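PDB 6H0C: putative diflavin flavoprotein A 3 from Synechocystis sp., which probably transfers electrons from NADH to oxygen, reducing it to water, and is represented here by its flavodiiron core of metallo-hydrolase and flavodoxin-like parts. Local coordinates for residues I374-K379 with L385-E390; I331-A336 with N360-A365; E143-P148 with E218-Q223; I49-P54 with K93-L98; K306-I311 with Q397-A402. One frame throughout, in Å; residues are numbered along the deposited sequence.

The five contacts fall into the two halves of the flavodiiron core. Interactions 3 and 4 belong to the metallo-hydrolase part, where their centres are 23 Å apart and L144 CD1 of one meets F52 CZ of the other at 4.1 Å. Interactions 1 and 5 pack helix 382-404 on the flavodoxin-like sheet, with centres 20 Å apart, whereas interaction 2 joins two helices beside that sheet and meets interaction 5 through F362 CE1 and F310 CE1, 3.4 Å apart. Between the halves the separation is wide, with the centres of interactions 2 and 4 about 45 Å apart. All five are packing contacts between parts of the protein.

Interaction 1 (I374-K379 with L385-E390); sequences IRVKFK and LKMCEE
I374 and V376, two residues apart on strand 368-377, turn their side chains to M387 and C388 of helix 382-404, which returns almost antiparallel to the strand (168°) with the two short axes 10.8 Å apart. This is the last strand-helix pair of the flavodoxin-like fold. The contact itself is apolar. M387 bends at both chi2 (-88°) and chi3 (-79°), which brings its terminal methyl back over the strand: CE lies 3.9 Å from I374 CG2 and 4.4 Å from V376 CG2. The thioether sulfur takes the other branch of the isoleucine, M387 SD being 4.0 Å from I374 CD1, and the two side chains run past each other in opposite senses. Deeper in, C388 SG approaches I374 CD1 more loosely, at 4.4 Å, and also faces helix 268-281 through A275 and I276.

Charged groups stay out of this seam. On the helix, K386 NZ makes a weak salt bridge of 3.4 Å to E389 OE2, while E389 OE1 pairs with K282. On the strand, R375 points away and forms salt bridges with D356 and E359.

With no hydrogen bond joining the two segments, helix and strand are held here by dispersion and by burial of I374, V376 and C388. The more exposed M387 shields the outer edge of these three, its bent thioether following both branches of I374.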
# COMPACT_ATOMS: atom_id res chain seq x y z
N ILE A 374 -11.13 -19.27 -7.24
CA ILE A 374 -10.21 -18.72 -8.23
C ILE A 374 -8.81 -19.29 -8.09
O ILE A 374 -8.18 -19.17 -7.04
CB ILE A 374 -10.14 -17.19 -8.12
CG1 ILE A 374 -11.45 -16.57 -8.58
CG2 ILE A 374 -8.97 -16.65 -8.92
CD1 ILE A 374 -11.56 -15.10 -8.22
N ARG A 375 -8.33 -19.92 -9.16
CA ARG A 375 -6.98 -20.46 -9.20
C ARG A 375 -6.18 -19.82 -10.34
O ARG A 375 -6.48 -20.02 -11.51
CB ARG A 375 -7.02 -21.98 -9.38
CG ARG A 375 -7.65 -22.71 -8.19
CD ARG A 375 -7.77 -24.20 -8.44
NE ARG A 375 -8.17 -24.93 -7.23
CZ ARG A 375 -9.44 -25.16 -6.89
NH1 ARG A 375 -10.43 -24.72 -7.65
NH2 ARG A 375 -9.71 -25.83 -5.78
N VAL A 376 -5.17 -19.03 -9.98
CA VAL A 376 -4.33 -18.35 -10.97
C VAL A 376 -2.92 -18.92 -11.00
O VAL A 376 -2.18 -18.77 -10.02
CB VAL A 376 -4.23 -16.85 -10.69
CG1 VAL A 376 -3.33 -16.18 -11.73
CG2 VAL A 376 -5.62 -16.22 -10.68
N LYS A 377 -2.55 -19.54 -12.11
CA LYS A 377 -1.21 -20.12 -12.24
C LYS A 377 -0.18 -19.11 -12.76
O LYS A 377 -0.36 -18.50 -13.82
CB LYS A 377 -1.25 -21.37 -13.13
CG LYS A 377 -0.39 -22.53 -12.62
CD LYS A 377 -0.45 -23.72 -13.58
CE LYS A 377 0.43 -24.87 -13.14
NZ LYS A 377 0.42 -25.97 -14.15
N PHE A 378 0.89 -18.95 -11.99
CA PHE A 378 1.95 -17.96 -12.23
C PHE A 378 1.40 -16.53 -12.31
O PHE A 378 0.34 -16.23 -11.76
CB PHE A 378 2.74 -18.30 -13.50
CG PHE A 378 4.16 -17.78 -13.48
CD1 PHE A 378 4.78 -17.45 -12.28
CD2 PHE A 378 4.87 -17.61 -14.67
CE1 PHE A 378 6.08 -16.98 -12.26
CE2 PHE A 378 6.17 -17.14 -14.65
CZ PHE A 378 6.78 -16.82 -13.45
N LYS A 379 2.12 -15.66 -13.01
CA LYS A 379 1.91 -14.21 -12.93
C LYS A 379 0.59 -13.75 -13.53
O LYS A 379 0.26 -14.08 -14.67
CB LYS A 379 3.06 -13.47 -13.62
CG LYS A 379 3.55 -12.25 -12.84
CD LYS A 379 4.60 -11.46 -13.61
CE LYS A 379 4.07 -11.02 -14.97
NZ LYS A 379 5.04 -10.16 -15.71
N LEU A 385 -6.83 -9.78 -13.80
CA LEU A 385 -7.34 -8.72 -12.94
C LEU A 385 -8.81 -8.46 -13.20
O LEU A 385 -9.59 -8.29 -12.27
CB LEU A 385 -6.55 -7.43 -13.13
CG LEU A 385 -5.05 -7.47 -12.81
CD1 LEU A 385 -4.42 -6.11 -13.05
CD2 LEU A 385 -4.85 -7.92 -11.39
N LYS A 386 -9.20 -8.44 -14.48
CA LYS A 386 -10.58 -8.12 -14.84
C LYS A 386 -11.52 -9.23 -14.37
O LYS A 386 -12.63 -8.97 -13.92
CB LYS A 386 -10.71 -7.90 -16.34
CG LYS A 386 -9.80 -6.81 -16.88
CD LYS A 386 -10.08 -5.46 -16.22
CE LYS A 386 -11.44 -4.91 -16.64
NZ LYS A 386 -11.71 -3.59 -16.01
N MET A 387 -11.05 -10.47 -14.48
CA MET A 387 -11.81 -11.62 -14.00
C MET A 387 -12.00 -11.55 -12.49
O MET A 387 -13.11 -11.73 -11.99
CB MET A 387 -11.11 -12.93 -14.40
CG MET A 387 -11.71 -14.18 -13.78
SD MET A 387 -11.04 -14.60 -12.16
CE MET A 387 -9.48 -15.38 -12.58
N CYS A 388 -10.93 -11.27 -11.76
CA CYS A 388 -11.02 -11.11 -10.30
C CYS A 388 -11.95 -9.96 -9.90
O CYS A 388 -12.75 -10.09 -8.98
CB CYS A 388 -9.62 -10.89 -9.71
SG CYS A 388 -8.57 -12.35 -9.78
N GLU A 389 -11.81 -8.84 -10.59
CA GLU A 389 -12.67 -7.69 -10.34
C GLU A 389 -14.12 -8.10 -10.54
O GLU A 389 -14.99 -7.77 -9.73
CB GLU A 389 -12.28 -6.52 -11.26
CG GLU A 389 -13.10 -5.25 -11.08
CD GLU A 389 -12.55 -4.07 -11.88
OE1 GLU A 389 -13.04 -2.94 -11.69
OE2 GLU A 389 -11.63 -4.28 -12.70
N GLU A 390 -14.38 -8.87 -11.60
CA GLU A 390 -15.73 -9.29 -11.93
C GLU A 390 -16.27 -10.26 -10.89
O GLU A 390 -17.45 -10.21 -10.53
CB GLU A 390 -15.78 -9.93 -13.32
CG GLU A 390 -17.18 -10.02 -13.87
CD GLU A 390 -17.82 -8.65 -14.04
OE1 GLU A 390 -19.04 -8.53 -13.78
OE2 GLU A 390 -17.10 -7.71 -14.43

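Interaction 2 (I331-A336 with N360-A365); sequences ITLANA and NKFRDA
L333 lays its CD2 methyl against A365 and, obliquely, the F362 ring, joining two helices of the flavodoxin-like fold. Helices 323-335 and 353-364 are successive helices of this alpha/beta fold, linked through strand 341-348. The tightest apolar pair is L333 CD2 with A365 CB, 3.7 Å apart. The same methyl is 4.1 Å from F362 CD1; with the leucine CG anti to the carbonyl carbon (chi1 -71°), the end of the side chain turns toward the other helix. T332 adds a looser touch to that ring, its CG2 being 4.3 Å from F362 CE1; its hydroxyl is bonded back to the carbonyl of A328. L333 also touches F367.

F362 is buried, and its ring is packed edge-to-face with F310 and F312 of strand 309-313, so the helix contact continues directly into the sheet. No hydrogen bond crosses between 331-336 and 360-365. Several polar bonds instead lie within segment 331-336. T332 O receives both A336 N and N335 N, and the amide of N335 folds back, its ND2 giving a nearly straight bond (164°) to I331 O at 2.7 Å.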
# COMPACT_ATOMS: atom_id res chain seq x y z
N ILE A 331 -9.68 -18.94 13.49
CA ILE A 331 -10.43 -17.84 14.09
C ILE A 331 -11.71 -17.61 13.30
O ILE A 331 -12.77 -17.36 13.88
CB ILE A 331 -9.59 -16.55 14.15
CG1 ILE A 331 -8.35 -16.77 15.03
CG2 ILE A 331 -10.43 -15.38 14.66
CD1 ILE A 331 -7.32 -15.66 14.95
N THR A 332 -11.62 -17.71 11.98
CA THR A 332 -12.79 -17.49 11.14
C THR A 332 -13.84 -18.59 11.38
O THR A 332 -15.02 -18.30 11.58
CB THR A 332 -12.41 -17.44 9.65
OG1 THR A 332 -11.53 -16.33 9.43
CG2 THR A 332 -13.65 -17.27 8.77
N LEU A 333 -13.40 -19.85 11.39
CA LEU A 333 -14.34 -20.95 11.63
C LEU A 333 -14.94 -20.87 13.03
O LEU A 333 -16.13 -21.17 13.22
CB LEU A 333 -13.65 -22.31 11.44
CG LEU A 333 -13.30 -22.70 10.01
CD1 LEU A 333 -12.51 -23.99 9.99
CD2 LEU A 333 -14.56 -22.84 9.19
N ALA A 334 -14.14 -20.45 14.01
CA ALA A 334 -14.63 -20.36 15.38
C ALA A 334 -15.63 -19.23 15.56
O ALA A 334 -16.39 -19.22 16.52
CB ALA A 334 -13.46 -20.17 16.35
N ASN A 335 -15.66 -18.28 14.63
CA ASN A 335 -16.47 -17.08 14.84
C ASN A 335 -17.52 -16.77 13.80
O ASN A 335 -18.50 -16.08 14.10
CB ASN A 335 -15.55 -15.87 14.97
CG ASN A 335 -14.82 -15.86 16.28
OD1 ASN A 335 -15.39 -15.51 17.32
ND2 ASN A 335 -13.55 -16.27 16.25
N ALA A 336 -17.35 -17.25 12.58
CA ALA A 336 -18.27 -16.90 11.51
C ALA A 336 -19.56 -17.72 11.56
O ALA A 336 -19.55 -18.94 11.75
CB ALA A 336 -17.60 -17.06 10.15
N ASN A 360 -12.22 -26.80 0.65
CA ASN A 360 -12.74 -27.98 1.33
C ASN A 360 -13.20 -27.72 2.75
O ASN A 360 -14.25 -28.21 3.17
CB ASN A 360 -11.70 -29.09 1.35
CG ASN A 360 -11.58 -29.78 0.03
OD1 ASN A 360 -12.54 -29.84 -0.73
ND2 ASN A 360 -10.40 -30.31 -0.25
N LYS A 361 -12.39 -26.97 3.49
CA LYS A 361 -12.71 -26.69 4.89
C LYS A 361 -13.97 -25.83 5.00
O LYS A 361 -14.82 -26.08 5.85
CB LYS A 361 -11.52 -26.03 5.59
CG LYS A 361 -10.59 -27.03 6.27
CD LYS A 361 -10.27 -28.18 5.34
CE LYS A 361 -9.54 -29.31 6.05
NZ LYS A 361 -9.03 -30.30 5.06
N PHE A 362 -14.09 -24.84 4.12
CA PHE A 362 -15.26 -23.98 4.15
C PHE A 362 -16.50 -24.73 3.66
O PHE A 362 -17.59 -24.56 4.21
CB PHE A 362 -15.00 -22.71 3.34
CG PHE A 362 -14.06 -21.75 4.01
CD1 PHE A 362 -14.21 -21.44 5.36
CD2 PHE A 362 -13.00 -21.18 3.32
CE1 PHE A 362 -13.33 -20.57 5.99
CE2 PHE A 362 -12.12 -20.31 3.95
CZ PHE A 362 -12.28 -20.01 5.28
N ARG A 363 -16.33 -25.58 2.65
CA ARG A 363 -17.47 -26.39 2.19
C ARG A 363 -17.94 -27.35 3.28
O ARG A 363 -19.13 -27.43 3.56
CB ARG A 363 -17.13 -27.16 0.92
CG ARG A 363 -18.31 -28.00 0.42
CD ARG A 363 -18.10 -28.53 -0.99
NE ARG A 363 -16.73 -28.98 -1.19
CZ ARG A 363 -15.91 -28.48 -2.11
NH1 ARG A 363 -16.32 -27.52 -2.93
NH2 ARG A 363 -14.67 -28.96 -2.21
N ASP A 364 -17.00 -28.06 3.91
CA ASP A 364 -17.36 -28.97 5.01
C ASP A 364 -18.02 -28.22 6.17
O ASP A 364 -18.88 -28.77 6.86
CB ASP A 364 -16.13 -29.72 5.52
CG ASP A 364 -15.60 -30.72 4.51
OD1 ASP A 364 -14.52 -31.30 4.75
OD2 ASP A 364 -16.27 -30.92 3.47
N ALA A 365 -17.62 -26.97 6.37
CA ALA A 365 -18.13 -26.17 7.48
C ALA A 365 -19.47 -25.54 7.15
O ALA A 365 -19.99 -24.75 7.94
CB ALA A 365 -17.12 -25.10 7.87

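Interaction 3 (E143-P148 with E218-Q223); sequences ELTFIP and EAYPAQ
The phenolic oxygen of Y220 comes against carbon across this contact: T145 CG2 lies 3.5 Å from Y220 OH and I147 CG1 3.8 Å from it, and no hydrogen bond joins the two segments. T145 and I147 are alternate residues of strand 143-148, and both turn toward the loop 218-223 that carries the tyrosine.

I147 takes the larger share of the strand's contact with the ring. Its CD1 sits over one face, 4.2 Å from the Y220 ring centroid and 26° off the normal, a CH-pi contact displaced toward the rim. The neighbouring methylene closes on a ring carbon, I147 CG1 lying 3.6 Å from Y220 CE2. An unusual chi2 of 97° in I147 folds CD1 above the ring while CG1 stays close to it. T145 meets the tyrosine roughly at a right angle and slantwise to its plane, CG2 being 3.9 Å from Y220 CE1. This methyl stands opposite the backbone N, which leaves OG1 for a weak hydrogen bond to H135.

Y220 also meets the Y161 ring with their planes at about 45°, and it touches N133. The loop, which follows helix 207-217 and leads into strand 224-227, thereby packs through Y220 on the antiparallel strands 143-148 and 158-162 of the metallo-hydrolase part; strand 135-137 is the next in that sheet, beyond 143-148.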
# COMPACT_ATOMS: atom_id res chain seq x y z
N GLU A 143 13.41 19.80 11.97
CA GLU A 143 13.26 18.78 12.99
C GLU A 143 12.03 17.96 12.67
O GLU A 143 10.90 18.34 12.98
CB GLU A 143 13.16 19.35 14.40
CG GLU A 143 13.31 18.24 15.44
CD GLU A 143 13.33 18.73 16.87
OE1 GLU A 143 13.20 19.96 17.07
OE2 GLU A 143 13.47 17.89 17.78
N LEU A 144 12.27 16.82 12.02
CA LEU A 144 11.22 15.95 11.54
C LEU A 144 10.47 15.30 12.69
O LEU A 144 11.06 14.92 13.70
CB LEU A 144 11.81 14.88 10.63
CG LEU A 144 12.75 15.38 9.52
CD1 LEU A 144 13.28 14.20 8.71
CD2 LEU A 144 12.05 16.41 8.63
N THR A 145 9.15 15.18 12.53
CA THR A 145 8.33 14.38 13.43
C THR A 145 7.72 13.21 12.65
O THR A 145 7.26 13.38 11.52
CB THR A 145 7.21 15.22 14.08
OG1 THR A 145 7.81 16.20 14.93
CG2 THR A 145 6.29 14.35 14.92
N PHE A 146 7.72 12.02 13.24
CA PHE A 146 7.23 10.85 12.53
C PHE A 146 5.85 10.41 13.00
O PHE A 146 5.52 10.50 14.18
CB PHE A 146 8.25 9.71 12.65
CG PHE A 146 9.58 10.05 12.04
CD1 PHE A 146 10.60 10.57 12.82
CD2 PHE A 146 9.78 9.91 10.68
CE1 PHE A 146 11.83 10.91 12.25
CE2 PHE A 146 11.00 10.24 10.10
CZ PHE A 146 12.02 10.75 10.89
N ILE A 147 5.04 9.93 12.05
CA ILE A 147 3.69 9.46 12.31
C ILE A 147 3.43 8.12 11.62
O ILE A 147 3.18 8.09 10.41
CB ILE A 147 2.61 10.45 11.81
CG1 ILE A 147 2.91 11.88 12.27
CG2 ILE A 147 1.22 9.99 12.26
CD1 ILE A 147 3.62 12.73 11.24
N PRO A 148 3.50 7.00 12.38
CA PRO A 148 3.11 5.70 11.83
C PRO A 148 1.65 5.71 11.32
O PRO A 148 0.76 6.18 12.02
CB PRO A 148 3.28 4.74 13.02
CG PRO A 148 4.34 5.39 13.87
CD PRO A 148 4.05 6.88 13.75
N GLU A 218 -3.93 15.48 10.91
CA GLU A 218 -4.57 16.77 11.17
C GLU A 218 -3.75 17.66 12.12
O GLU A 218 -3.81 18.88 12.05
CB GLU A 218 -5.95 16.56 11.80
CG GLU A 218 -7.13 16.53 10.85
CD GLU A 218 -8.46 16.61 11.60
OE1 GLU A 218 -9.23 17.57 11.37
OE2 GLU A 218 -8.74 15.71 12.43
N ALA A 219 -2.98 17.03 13.01
CA ALA A 219 -2.24 17.76 14.03
C ALA A 219 -1.10 18.59 13.44
O ALA A 219 -0.53 19.46 14.12
CB ALA A 219 -1.69 16.79 15.07
N TYR A 220 -0.75 18.33 12.19
CA TYR A 220 0.36 19.02 11.56
C TYR A 220 -0.17 19.96 10.48
O TYR A 220 -0.88 19.55 9.56
CB TYR A 220 1.36 17.99 10.99
CG TYR A 220 1.75 17.01 12.07
CD1 TYR A 220 2.82 17.27 12.92
CD2 TYR A 220 1.02 15.84 12.28
CE1 TYR A 220 3.16 16.38 13.93
CE2 TYR A 220 1.35 14.96 13.29
CZ TYR A 220 2.42 15.23 14.12
OH TYR A 220 2.76 14.35 15.12
N PRO A 221 0.14 21.25 10.63
CA PRO A 221 -0.37 22.32 9.76
C PRO A 221 0.31 22.36 8.39
O PRO A 221 0.77 23.42 7.97
CB PRO A 221 -0.05 23.59 10.57
CG PRO A 221 1.16 23.22 11.37
CD PRO A 221 0.95 21.78 11.74
N ALA A 222 0.36 21.22 7.71
CA ALA A 222 1.07 21.12 6.43
C ALA A 222 0.43 21.97 5.34
O ALA A 222 -0.79 22.09 5.28
CB ALA A 222 1.14 19.66 5.99
N GLN A 223 1.25 22.54 4.48
CA GLN A 223 0.78 23.29 3.33
C GLN A 223 1.01 22.53 2.02
O GLN A 223 0.57 22.95 0.95
CB GLN A 223 1.47 24.65 3.27
CG GLN A 223 1.25 25.50 4.51
CD GLN A 223 -0.18 25.98 4.64
OE1 GLN A 223 -0.88 25.61 5.59
NE2 GLN A 223 -0.61 26.82 3.71

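Interaction 4 (I49-P54 with K93-L98); sequences IALFDP and KLLLSL
L51 and L95 share one conformation, each with CG opposite the backbone N (chi1 175° and -179°), and this sends a CD2 methyl from each toward the other. The two methyls, L51 CD2 and L95 CD2, come within 3.7 Å. P54, just past the end of the strand, closes on the same methyl from another direction: its ring carbon CG is 3.5 Å from L95 CD2, tighter than an ordinary carbon contact. One leucine methyl thus rests against both a strand side chain and a proline ring, and all three residues are buried. On the helix, S97 OG bonds to K93 O at 2.8 Å, and S97 N reaches that carbonyl from the opposite face of its plane.

In the metallo-hydrolase part, the contact joins helix 86-98 to strand 49-52. L51 also rests on L67 of helix 60-70, P54 lies against V79, and the backbone of L51 pairs with the parallel strand 78-80.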
# COMPACT_ATOMS: atom_id res chain seq x y z
N ILE A 49 21.89 15.09 5.94
CA ILE A 49 21.28 14.82 4.65
C ILE A 49 20.42 13.57 4.72
O ILE A 49 20.90 12.51 5.13
CB ILE A 49 22.34 14.66 3.55
CG1 ILE A 49 23.19 15.93 3.46
CG2 ILE A 49 21.68 14.32 2.22
CD1 ILE A 49 24.31 15.84 2.46
N ALA A 50 19.16 13.71 4.33
CA ALA A 50 18.22 12.59 4.37
C ALA A 50 17.59 12.38 3.01
O ALA A 50 17.20 13.35 2.34
CB ALA A 50 17.14 12.82 5.42
N LEU A 51 17.49 11.12 2.61
CA LEU A 51 16.82 10.74 1.37
C LEU A 51 15.58 9.91 1.70
O LEU A 51 15.69 8.87 2.36
CB LEU A 51 17.77 9.93 0.47
CG LEU A 51 17.13 9.39 -0.81
CD1 LEU A 51 16.72 10.52 -1.73
CD2 LEU A 51 18.07 8.43 -1.52
N PHE A 52 14.42 10.38 1.24
CA PHE A 52 13.16 9.63 1.39
C PHE A 52 12.90 8.69 0.21
O PHE A 52 12.87 9.13 -0.94
CB PHE A 52 11.96 10.58 1.50
CG PHE A 52 11.92 11.43 2.75
CD1 PHE A 52 11.03 11.13 3.77
CD2 PHE A 52 12.73 12.56 2.87
CE1 PHE A 52 10.95 11.93 4.91
CE2 PHE A 52 12.67 13.36 4.01
CZ PHE A 52 11.77 13.05 5.02
N ASP A 53 12.68 7.41 0.51
CA ASP A 53 12.04 6.50 -0.44
C ASP A 53 12.66 6.39 -1.83
O ASP A 53 12.03 6.80 -2.82
CB ASP A 53 10.58 6.92 -0.62
CG ASP A 53 9.81 6.87 0.68
OD1 ASP A 53 9.88 5.82 1.35
OD2 ASP A 53 9.16 7.88 1.02
N PRO A 54 13.86 5.82 -1.92
CA PRO A 54 14.34 5.43 -3.25
C PRO A 54 13.26 4.63 -3.95
O PRO A 54 12.51 3.92 -3.29
CB PRO A 54 15.57 4.57 -2.96
CG PRO A 54 16.01 4.97 -1.59
CD PRO A 54 14.78 5.40 -0.85
N LYS A 93 19.53 -2.19 -1.56
CA LYS A 93 20.77 -2.96 -1.54
C LYS A 93 21.89 -2.22 -2.27
O LYS A 93 23.02 -2.15 -1.79
CB LYS A 93 20.59 -4.35 -2.17
CG LYS A 93 19.78 -5.35 -1.35
CD LYS A 93 19.57 -6.65 -2.15
CE LYS A 93 18.22 -7.31 -1.84
NZ LYS A 93 17.90 -8.44 -2.77
N LEU A 94 21.58 -1.67 -3.43
CA LEU A 94 22.58 -0.96 -4.21
C LEU A 94 22.93 0.36 -3.55
O LEU A 94 24.10 0.66 -3.35
CB LEU A 94 22.09 -0.73 -5.64
CG LEU A 94 23.05 0.09 -6.50
CD1 LEU A 94 24.39 -0.62 -6.60
CD2 LEU A 94 22.46 0.35 -7.88
N LEU A 95 21.91 1.15 -3.22
CA LEU A 95 22.13 2.46 -2.61
C LEU A 95 22.97 2.39 -1.33
O LEU A 95 23.87 3.20 -1.11
CB LEU A 95 20.78 3.11 -2.30
CG LEU A 95 20.85 4.50 -1.66
CD1 LEU A 95 21.53 5.44 -2.63
CD2 LEU A 95 19.47 5.01 -1.30
N LEU A 96 22.68 1.41 -0.48
CA LEU A 96 23.37 1.30 0.80
C LEU A 96 24.79 0.77 0.61
O LEU A 96 25.65 1.00 1.45
CB LEU A 96 22.58 0.40 1.75
CG LEU A 96 21.22 0.99 2.12
CD1 LEU A 96 20.51 0.16 3.17
CD2 LEU A 96 21.40 2.41 2.61
N SER A 97 25.04 0.09 -0.51
CA SER A 97 26.40 -0.31 -0.87
C SER A 97 27.24 0.93 -1.11
O SER A 97 28.42 0.98 -0.76
CB SER A 97 26.42 -1.19 -2.12
OG SER A 97 25.83 -2.46 -1.86
N LEU A 98 26.62 1.94 -1.71
CA LEU A 98 27.29 3.19 -2.04
C LEU A 98 27.27 4.19 -0.90
O LEU A 98 27.99 5.17 -0.92
CB LEU A 98 26.62 3.81 -3.26
CG LEU A 98 26.83 3.07 -4.57
CD1 LEU A 98 25.67 3.32 -5.51
CD2 LEU A 98 28.14 3.55 -5.17

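Interaction 5 (K306-I311 with Q397-A402); sequences KSAGFI and QALKKA
L399 of helix 382-404 packs its CD2 methyl against the backbone at A308 and G309, where strand 309-313 begins in the parallel sheet of the flavodoxin-like fold. The methyl is 3.6 Å from A308 O and 3.9 Å from A308 CB, so the alanine is touched on both its carbonyl and its side chain. L399 is buried, and its CG, beside the backbone N at chi1 -77°, directs the branch into this corner.

G309 is the second strand-side partner. With no side chain, it offers its backbone to the leucine, its amide N being 4.2 Å from L399 CD2. A308 is not extended (psi -21°), whereas G309 is, and the chain straightens into the strand there.

The other side of the strand looks elsewhere: F310 points away from the helix and packs edge-to-face with F367. Around L399, V258 of strand 257-262 and L341 of strand 341-348 complete the floor on which the leucine lies, and L256 closes in from a loop. The helix therefore covers three adjacent strands near the start of the central one.

No hydrogen bond links the two segments, and the polar groups of the helix are engaged elsewhere. K400 NZ is bonded to the carbonyl of A283 and reaches weakly to Q397 OE1, 2.9 Å away.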
# COMPACT_ATOMS: atom_id res chain seq x y z
N LYS A 306 -18.52 -8.24 11.95
CA LYS A 306 -19.36 -7.24 11.27
C LYS A 306 -19.57 -7.52 9.77
O LYS A 306 -20.28 -6.78 9.10
CB LYS A 306 -18.77 -5.83 11.48
CG LYS A 306 -17.71 -5.40 10.48
CD LYS A 306 -17.16 -4.01 10.85
CE LYS A 306 -16.24 -3.43 9.76
NZ LYS A 306 -15.01 -4.26 9.52
N SER A 307 -19.00 -8.60 9.25
CA SER A 307 -19.08 -8.86 7.81
C SER A 307 -20.29 -9.70 7.42
O SER A 307 -20.80 -10.49 8.22
CB SER A 307 -17.81 -9.53 7.29
OG SER A 307 -17.63 -10.82 7.88
N ALA A 308 -20.73 -9.53 6.18
CA ALA A 308 -21.81 -10.32 5.61
C ALA A 308 -21.23 -11.48 4.82
O ALA A 308 -21.91 -12.48 4.55
CB ALA A 308 -22.70 -9.45 4.72
N GLY A 309 -19.97 -11.33 4.43
CA GLY A 309 -19.25 -12.39 3.74
C GLY A 309 -17.78 -12.26 4.06
O GLY A 309 -17.34 -11.21 4.53
N PHE A 310 -17.02 -13.33 3.84
CA PHE A 310 -15.57 -13.29 3.96
C PHE A 310 -14.93 -14.04 2.81
O PHE A 310 -15.53 -14.96 2.23
CB PHE A 310 -15.10 -13.88 5.30
CG PHE A 310 -15.47 -15.33 5.51
CD1 PHE A 310 -14.62 -16.34 5.08
CD2 PHE A 310 -16.66 -15.69 6.13
CE1 PHE A 310 -14.96 -17.67 5.27
CE2 PHE A 310 -16.99 -17.02 6.32
CZ PHE A 310 -16.15 -18.01 5.89
N ILE A 311 -13.70 -13.66 2.47
CA ILE A 311 -12.96 -14.24 1.36
C ILE A 311 -11.52 -14.50 1.78
O ILE A 311 -10.89 -13.62 2.36
CB ILE A 311 -12.97 -13.30 0.14
CG1 ILE A 311 -14.41 -12.96 -0.28
CG2 ILE A 311 -12.17 -13.89 -1.01
CD1 ILE A 311 -14.52 -11.99 -1.45
N GLN A 397 -23.02 -8.43 -5.60
CA GLN A 397 -24.40 -8.62 -6.05
C GLN A 397 -25.10 -9.73 -5.27
O GLN A 397 -26.26 -9.60 -4.88
CB GLN A 397 -24.44 -8.96 -7.54
CG GLN A 397 -23.64 -8.04 -8.45
CD GLN A 397 -24.30 -6.69 -8.66
OE1 GLN A 397 -24.76 -6.06 -7.71
NE2 GLN A 397 -24.34 -6.24 -9.91
N ALA A 398 -24.39 -10.85 -5.06
CA ALA A 398 -24.95 -11.97 -4.31
C ALA A 398 -25.31 -11.53 -2.90
O ALA A 398 -26.38 -11.85 -2.40
CB ALA A 398 -23.97 -13.12 -4.27
N LEU A 399 -24.41 -10.77 -2.27
CA LEU A 399 -24.68 -10.25 -0.92
C LEU A 399 -25.88 -9.31 -0.90
O LEU A 399 -26.72 -9.38 0.00
CB LEU A 399 -23.44 -9.52 -0.36
CG LEU A 399 -22.30 -10.40 0.16
CD1 LEU A 399 -21.16 -9.55 0.68
CD2 LEU A 399 -22.80 -11.34 1.26
N LYS A 400 -25.97 -8.42 -1.89
CA LYS A 400 -27.05 -7.44 -1.91
C LYS A 400 -28.39 -8.12 -2.16
O LYS A 400 -29.40 -7.75 -1.56
CB LYS A 400 -26.79 -6.35 -2.95
CG LYS A 400 -25.69 -5.37 -2.53
CD LYS A 400 -25.46 -4.26 -3.57
CE LYS A 400 -25.01 -4.83 -4.91
NZ LYS A 400 -24.70 -3.77 -5.92
N LYS A 401 -28.39 -9.12 -3.03
CA LYS A 401 -29.61 -9.88 -3.31
C LYS A 401 -30.12 -10.60 -2.06
O LYS A 401 -31.31 -10.59 -1.77
CB LYS A 401 -29.37 -10.87 -4.46
CG LYS A 401 -30.53 -11.82 -4.71
CD LYS A 401 -30.33 -12.68 -5.94
CE LYS A 401 -30.67 -11.90 -7.20
NZ LYS A 401 -30.67 -12.77 -8.41
N ALA A 402 -29.20 -11.22 -1.31
CA ALA A 402 -29.58 -11.96 -0.11
C ALA A 402 -30.01 -11.02 1.02
O ALA A 402 -30.87 -11.37 1.82
CB ALA A 402 -28.43 -12.85 0.35